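Local coordinates for histidinol-phosphate aminotransferase (Clostridium acetobutylicum, PDB 3FTB), which probably catalyses pyridoxal 5'-phosphate-dependent amino-group transfer, as a histidinol-phosphate aminotransferase, at residues E92-L97 against C206-R211; R211-F216 against I222-G227. One frame throughout, in Å; residues are numbered along the deposited sequence.

Contact 1 of 2, residues E92-L97 against C206-R211. With PO4 (phosphate ion), chain G.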
loop_
_atom_site.group_PDB
_atom_site.type_symbol
_atom_site.label_atom_id
_atom_site.label_comp_id
_atom_site.label_asym_id
_atom_site.label_seq_id
_atom_site.Cartn_x
_atom_site.Cartn_y
_atom_site.Cartn_z
ATOM N N GLU A 92 8.573 -0.230 -9.656
ATOM C CA GLU A 92 8.779 -1.671 -9.550
ATOM C C GLU A 92 7.887 -2.452 -10.513
ATOM O O GLU A 92 8.380 -3.262 -11.297
ATOM C CB GLU A 92 8.543 -2.159 -8.118
ATOM C CG GLU A 92 8.427 -3.674 -8.006
ATOM C CD GLU A 92 8.489 -4.160 -6.575
ATOM O OE1 GLU A 92 9.244 -3.563 -5.781
ATOM O OE2 GLU A 92 7.787 -5.140 -6.243
ATOM N N LEU A 93 6.578 -2.201 -10.446
ATOM C CA LEU A 93 5.595 -2.971 -11.210
ATOM C C LEU A 93 5.737 -2.835 -12.718
ATOM O O LEU A 93 5.633 -3.822 -13.449
ATOM C CB LEU A 93 4.169 -2.599 -10.804
ATOM C CG LEU A 93 3.678 -3.196 -9.489
ATOM C CD1 LEU A 93 2.395 -2.530 -9.095
ATOM C CD2 LEU A 93 3.497 -4.700 -9.599
ATOM N N SER A 94 5.954 -1.613 -13.189
ATOM C CA SER A 94 6.122 -1.404 -14.617
ATOM C C SER A 94 7.392 -2.099 -15.116
ATOM O O SER A 94 7.449 -2.591 -16.240
ATOM C CB SER A 94 6.123 0.085 -14.960
ATOM O OG SER A 94 7.098 0.786 -14.212
ATOM N N ILE A 95 8.402 -2.166 -14.263
ATOM C CA ILE A 95 9.646 -2.827 -14.632
ATOM C C ILE A 95 9.500 -4.347 -14.490
ATOM O O ILE A 95 10.184 -5.118 -15.176
ATOM C CB ILE A 95 10.837 -2.292 -13.797
ATOM C CG1 ILE A 95 11.157 -0.843 -14.183
ATOM C CG2 ILE A 95 12.074 -3.177 -13.966
ATOM C CD1 ILE A 95 12.146 -0.165 -13.241
ATOM N N SER A 96 8.586 -4.771 -13.619
ATOM C CA SER A 96 8.326 -6.194 -13.397
ATOM C C SER A 96 7.772 -6.876 -14.641
ATOM O O SER A 96 7.746 -8.106 -14.721
ATOM C CB SER A 96 7.356 -6.399 -12.226
ATOM O OG SER A 96 6.006 -6.153 -12.606
ATOM N N LEU A 97 7.349 -6.069 -15.613
ATOM C CA LEU A 97 6.648 -6.565 -16.791
ATOM C C LEU A 97 7.584 -7.061 -17.886
ATOM O O LEU A 97 7.167 -7.825 -18.762
ATOM C CB LEU A 97 5.771 -5.466 -17.377
ATOM C CG LEU A 97 4.818 -4.762 -16.423
ATOM C CD1 LEU A 97 3.811 -3.941 -17.214
ATOM C CD2 LEU A 97 4.116 -5.785 -15.513
ATOM N N CYS A 206 3.600 3.579 -26.515
ATOM C CA CYS A 206 4.830 3.008 -25.960
ATOM C C CYS A 206 5.138 3.748 -24.667
ATOM O O CYS A 206 5.748 3.206 -23.752
ATOM C CB CYS A 206 6.009 3.133 -26.931
ATOM S SG CYS A 206 6.588 4.828 -27.242
ATOM N N LEU A 207 4.676 4.994 -24.595
ATOM C CA LEU A 207 4.876 5.829 -23.419
ATOM C C LEU A 207 4.150 5.290 -22.192
ATOM O O LEU A 207 2.945 5.029 -22.228
ATOM C CB LEU A 207 4.392 7.260 -23.678
ATOM C CG LEU A 207 5.320 8.312 -24.281
ATOM C CD1 LEU A 207 4.534 9.587 -24.513
ATOM C CD2 LEU A 207 6.499 8.574 -23.368
ATOM N N PHE A 208 4.891 5.141 -21.106
ATOM C CA PHE A 208 4.288 4.947 -19.802
ATOM C C PHE A 208 4.895 5.984 -18.855
ATOM O O PHE A 208 6.119 6.030 -18.678
ATOM C CB PHE A 208 4.543 3.532 -19.299
ATOM C CG PHE A 208 3.893 3.234 -17.969
ATOM C CD1 PHE A 208 2.574 2.828 -17.909
ATOM C CD2 PHE A 208 4.602 3.361 -16.786
ATOM C CE1 PHE A 208 1.970 2.553 -16.702
ATOM C CE2 PHE A 208 4.003 3.087 -15.568
ATOM C CZ PHE A 208 2.679 2.682 -15.527
ATOM N N ILE A 209 4.054 6.838 -18.276
ATOM C CA ILE A 209 4.547 7.911 -17.401
ATOM C C ILE A 209 4.238 7.635 -15.933
ATOM O O ILE A 209 3.146 7.165 -15.603
ATOM C CB ILE A 209 3.941 9.295 -17.773
ATOM C CG1 ILE A 209 4.013 9.553 -19.286
ATOM C CG2 ILE A 209 4.598 10.400 -16.993
ATOM C CD1 ILE A 209 5.398 9.530 -19.848
ATOM N N ILE A 210 5.204 7.933 -15.065
ATOM C CA ILE A 210 5.026 7.825 -13.626
ATOM C C ILE A 210 5.007 9.218 -12.980
ATOM O O ILE A 210 5.964 9.994 -13.107
ATOM C CB ILE A 210 6.153 6.984 -13.014
ATOM C CG1 ILE A 210 6.141 5.577 -13.615
ATOM C CG2 ILE A 210 6.022 6.914 -11.516
ATOM C CD1 ILE A 210 7.205 4.646 -13.045
ATOM N N ARG A 211 3.902 9.555 -12.328
ATOM C CA ARG A 211 3.853 10.788 -11.558
ATOM C C ARG A 211 3.789 10.474 -10.069
ATOM O O ARG A 211 3.602 9.328 -9.684
ATOM C CB ARG A 211 2.640 11.619 -11.945
ATOM C CG ARG A 211 2.648 12.121 -13.365
ATOM C CD ARG A 211 3.661 13.190 -13.571
ATOM N NE ARG A 211 3.443 13.868 -14.844
ATOM C CZ ARG A 211 2.904 15.073 -14.947
ATOM N NH1 ARG A 211 2.540 15.721 -13.850
ATOM N NH2 ARG A 211 2.739 15.629 -16.142
HETATM P P PO4 G . 1.077 18.578 -15.241
HETATM O O1 PO4 G . 1.393 17.797 -13.991
HETATM O O2 PO4 G . -0.422 18.761 -15.347
HETATM O O3 PO4 G . 1.770 19.923 -15.172
HETATM O O4 PO4 G . 1.556 17.854 -16.480
#

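Contact 2 of 2, residues R211-F216 against I222-G227. With PO4 (phosphate ion), chain E; PO4 (phosphate ion), chain G.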
loop_
_atom_site.group_PDB
_atom_site.type_symbol
_atom_site.label_atom_id
_atom_site.label_comp_id
_atom_site.label_asym_id
_atom_site.label_seq_id
_atom_site.Cartn_x
_atom_site.Cartn_y
_atom_site.Cartn_z
ATOM N N ARG A 211 3.902 9.555 -12.328
ATOM C CA ARG A 211 3.853 10.788 -11.558
ATOM C C ARG A 211 3.789 10.474 -10.069
ATOM O O ARG A 211 3.602 9.328 -9.684
ATOM C CB ARG A 211 2.640 11.619 -11.945
ATOM C CG ARG A 211 2.648 12.121 -13.365
ATOM C CD ARG A 211 3.661 13.190 -13.571
ATOM N NE ARG A 211 3.443 13.868 -14.844
ATOM C CZ ARG A 211 2.904 15.073 -14.947
ATOM N NH1 ARG A 211 2.540 15.721 -13.850
ATOM N NH2 ARG A 211 2.739 15.629 -16.142
ATOM N N ALA A 212 3.930 11.503 -9.238
ATOM C CA ALA A 212 3.837 11.344 -7.791
ATOM C C ALA A 212 3.398 12.638 -7.124
ATOM O O ALA A 212 3.664 13.730 -7.630
ATOM C CB ALA A 212 5.164 10.888 -7.223
ATOM N N MET A 213 2.723 12.499 -5.986
ATOM C CA MET A 213 2.314 13.636 -5.170
ATOM C C MET A 213 3.269 13.761 -3.995
ATOM O O MET A 213 3.094 14.608 -3.118
ATOM C CB MET A 213 0.900 13.424 -4.631
ATOM C CG MET A 213 -0.227 13.463 -5.673
ATOM S SD MET A 213 -1.849 13.592 -4.873
ATOM C CE MET A 213 -1.777 15.293 -4.279
ATOM N N THR A 214 4.281 12.897 -3.996
ATOM C CA THR A 214 5.205 12.727 -2.874
ATOM C C THR A 214 6.240 13.836 -2.725
ATOM O O THR A 214 6.542 14.256 -1.621
ATOM C CB THR A 214 5.951 11.397 -3.004
ATOM O OG1 THR A 214 5.014 10.365 -3.340
ATOM C CG2 THR A 214 6.656 11.057 -1.709
ATOM N N LYS A 215 6.786 14.305 -3.839
ATOM C CA LYS A 215 7.822 15.318 -3.784
ATOM C C LYS A 215 7.206 16.709 -3.868
ATOM O O LYS A 215 7.302 17.492 -2.922
ATOM C CB LYS A 215 8.849 15.103 -4.907
ATOM C CG LYS A 215 9.678 13.824 -4.778
ATOM C CD LYS A 215 10.436 13.772 -3.454
ATOM C CE LYS A 215 11.513 12.684 -3.445
ATOM N NZ LYS A 215 10.940 11.313 -3.355
ATOM N N PHE A 216 6.552 16.995 -4.991
ATOM C CA PHE A 216 6.017 18.328 -5.269
ATOM C C PHE A 216 4.874 18.789 -4.355
ATOM O O PHE A 216 4.708 19.993 -4.118
ATOM C CB PHE A 216 5.577 18.427 -6.727
ATOM C CG PHE A 216 5.193 19.818 -7.152
ATOM C CD1 PHE A 216 6.143 20.823 -7.234
ATOM C CD2 PHE A 216 3.881 20.118 -7.482
ATOM C CE1 PHE A 216 5.786 22.104 -7.632
ATOM C CE2 PHE A 216 3.526 21.386 -7.876
ATOM C CZ PHE A 216 4.478 22.380 -7.952
ATOM N N ILE A 222 1.729 9.897 2.908
ATOM C CA ILE A 222 0.400 9.525 2.440
ATOM C C ILE A 222 0.499 8.335 1.479
ATOM O O ILE A 222 -0.440 7.541 1.344
ATOM C CB ILE A 222 -0.309 10.738 1.783
ATOM C CG1 ILE A 222 -1.744 10.868 2.295
ATOM C CG2 ILE A 222 -0.217 10.688 0.252
ATOM C CD1 ILE A 222 -2.336 12.226 2.043
ATOM N N ARG A 223 1.659 8.217 0.834
ATOM C CA ARG A 223 1.978 7.082 -0.030
ATOM C C ARG A 223 1.092 7.069 -1.271
ATOM O O ARG A 223 0.142 6.289 -1.357
ATOM C CB ARG A 223 1.843 5.760 0.739
ATOM C CG ARG A 223 2.554 5.747 2.094
ATOM C CD ARG A 223 3.976 5.197 2.028
ATOM N NE ARG A 223 4.876 5.961 1.164
ATOM C CZ ARG A 223 5.359 5.513 0.008
ATOM N NH1 ARG A 223 5.028 4.307 -0.432
ATOM N NH2 ARG A 223 6.175 6.260 -0.713
ATOM N N PHE A 224 1.389 7.942 -2.229
ATOM C CA PHE A 224 0.591 7.985 -3.453
ATOM C C PHE A 224 1.330 8.420 -4.723
ATOM O O PHE A 224 1.827 9.537 -4.813
ATOM C CB PHE A 224 -0.673 8.835 -3.274
ATOM C CG PHE A 224 -1.531 8.862 -4.501
ATOM C CD1 PHE A 224 -2.215 7.732 -4.895
ATOM C CD2 PHE A 224 -1.593 9.985 -5.299
ATOM C CE1 PHE A 224 -2.968 7.732 -6.044
ATOM C CE2 PHE A 224 -2.338 9.987 -6.438
ATOM C CZ PHE A 224 -3.029 8.860 -6.814
ATOM N N GLY A 225 1.383 7.520 -5.700
ATOM C CA GLY A 225 1.904 7.830 -7.021
ATOM C C GLY A 225 1.007 7.229 -8.088
ATOM O O GLY A 225 0.185 6.375 -7.779
ATOM N N TYR A 226 1.147 7.664 -9.338
ATOM C CA TYR A 226 0.290 7.130 -10.400
ATOM C C TYR A 226 0.948 6.858 -11.755
ATOM O O TYR A 226 2.010 7.396 -12.073
ATOM C CB TYR A 226 -0.982 7.971 -10.570
ATOM C CG TYR A 226 -0.782 9.466 -10.665
ATOM C CD1 TYR A 226 -1.058 10.148 -11.847
ATOM C CD2 TYR A 226 -0.351 10.203 -9.566
ATOM C CE1 TYR A 226 -0.897 11.530 -11.937
ATOM C CE2 TYR A 226 -0.183 11.577 -9.647
ATOM C CZ TYR A 226 -0.460 12.238 -10.833
ATOM O OH TYR A 226 -0.292 13.606 -10.907
ATOM N N GLY A 227 0.307 5.983 -12.528
ATOM C CA GLY A 227 0.734 5.666 -13.879
ATOM C C GLY A 227 -0.238 6.202 -14.921
ATOM O O GLY A 227 -1.443 6.172 -14.722
HETATM P P PO4 E . 7.428 7.570 -3.489
HETATM O O1 PO4 E . 7.029 6.122 -3.366
HETATM O O2 PO4 E . 6.464 8.296 -4.380
HETATM O O3 PO4 E . 7.398 8.251 -2.144
HETATM O O4 PO4 E . 8.802 7.632 -4.102
HETATM P P PO4 G . 1.077 18.578 -15.241
HETATM O O1 PO4 G . 1.393 17.797 -13.991
HETATM O O2 PO4 G . -0.422 18.761 -15.347
HETATM O O3 PO4 G . 1.770 19.923 -15.172
HETATM O O4 PO4 G . 1.556 17.854 -16.480
HETATM O O HOH W 1 1.397 14.445 -9.236
HETATM O O HOH W 2 3.028 10.038 -1.157
#

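Contact 1 of 2, residues E92-L97 against C206-R211
Ser94 presents its small side chain to Phe208, where helix 87-95 lies against strand 207-212. The methylene does most of the touching: Ser94 CB rests 3.7 Å from Phe208 CE2, approaching the ring obliquely on the CD2-CE2 side. Phe208 reaches up from the strand with CG anti to its backbone N (chi1 -178°), and Ile210, two residues on and facing the same way, adds a second apolar contact. There the extended branch of the isoleucine does the work, bringing Ile210 CD1 to 4.0 Å from Ser94 OG. That hydroxyl is not stranded among carbons. With chi1 at 55° it is tucked back against its own main chain, and it hydrogen-bonds to Ile90 O, one turn back in its own helix, with Ile91 O as a second acceptor. The polar atom is thus absorbed by the helix backbone, and the methylene is the part offered to the sheet. Nearby, Ile181 of the adjoining strand also meets Ser94, while Ile90 and Ile238 add further cover for Phe208.

Arg211 projects from the opposite face of the strand, away from the helix. Its NE is held in a salt bridge by Glu184, and the edge of its guanidinium faces a bound phosphate, probably from the crystallisation liquor, with Arg211 NH2 hydrogen-bonded to phosphate O4 at 2.5 Å. The interface itself is slight, burying 88 Å² in all. It illustrates how a serine can serve as an apolar surface: once its hydroxyl is paid for inside the helix, what remains across the gap is van der Waals contact with a phenylalanine and an isoleucine.

Contact 2 of 2, residues R211-F216 against I222-G227
Tyr226 folds its ring back over Arg211 because chi1 of 49° swings the ring over its own main chain; Phe224, with CG anti to N (chi1 -178°), extends instead towards Met213. The result is a CH-pi contact on one tyrosine face, Arg211 CB standing 3.6 Å from the Tyr226 ring centroid and displaced towards the hydroxyl end. The same two residues form an antiparallel hydrogen-bonded pair, Arg211 N to Tyr226 O at 2.9 Å and Tyr226 N to Arg211 O at 3.0 Å. A water then ties Tyr226 OH to Ala212 O.

Past the close pairing of Ala212 with Gly225 the strands part, and a weak bond of 3.3 Å from Met213 N to Phe224 O is the last direct backbone link. Met213 makes a Met-aromatic contact, Met213 SD reaching Phe224 CD2 at 3.6 Å from an oblique direction. A second water joins Thr214 OG1 to Phe224 N.

Beyond this point both segments bind one phosphate: Thr214 OG1 donates to phosphate O2 at 2.7 Å, and Arg223 NH2 to phosphate O1 at 2.8 Å. Ala87 N and Ser88 OG also hydrogen-bond to it. Although the ion is probably from the crystallisation liquor, this setting is consistent with the pocket for the cofactor phosphate in fold type I aminotransferases.

Contacts 1 and 2 follow one another along the chain, with centres about 14 Å apart, and share Arg211 on strand 207-212. Contact 1 lays helix 87-95 on that strand; contact 2 pairs the strand's far end with 225-229, its antiparallel neighbour in the seven-stranded mixed sheet. They meet directly where Phe208 CZ packs 3.9 Å from Gly227 CA. The helix that contact 1 seats on the sheet also supplies, at its start, Ala87 and Ser88 to the phosphate gripped in contact 2. The start of the helix and the loop residues beyond the strands therefore converge on one anion site, with Tyr58 of the second subunit packing on Thr214, as expected for a dimeric pyridoxal-phosphate enzyme.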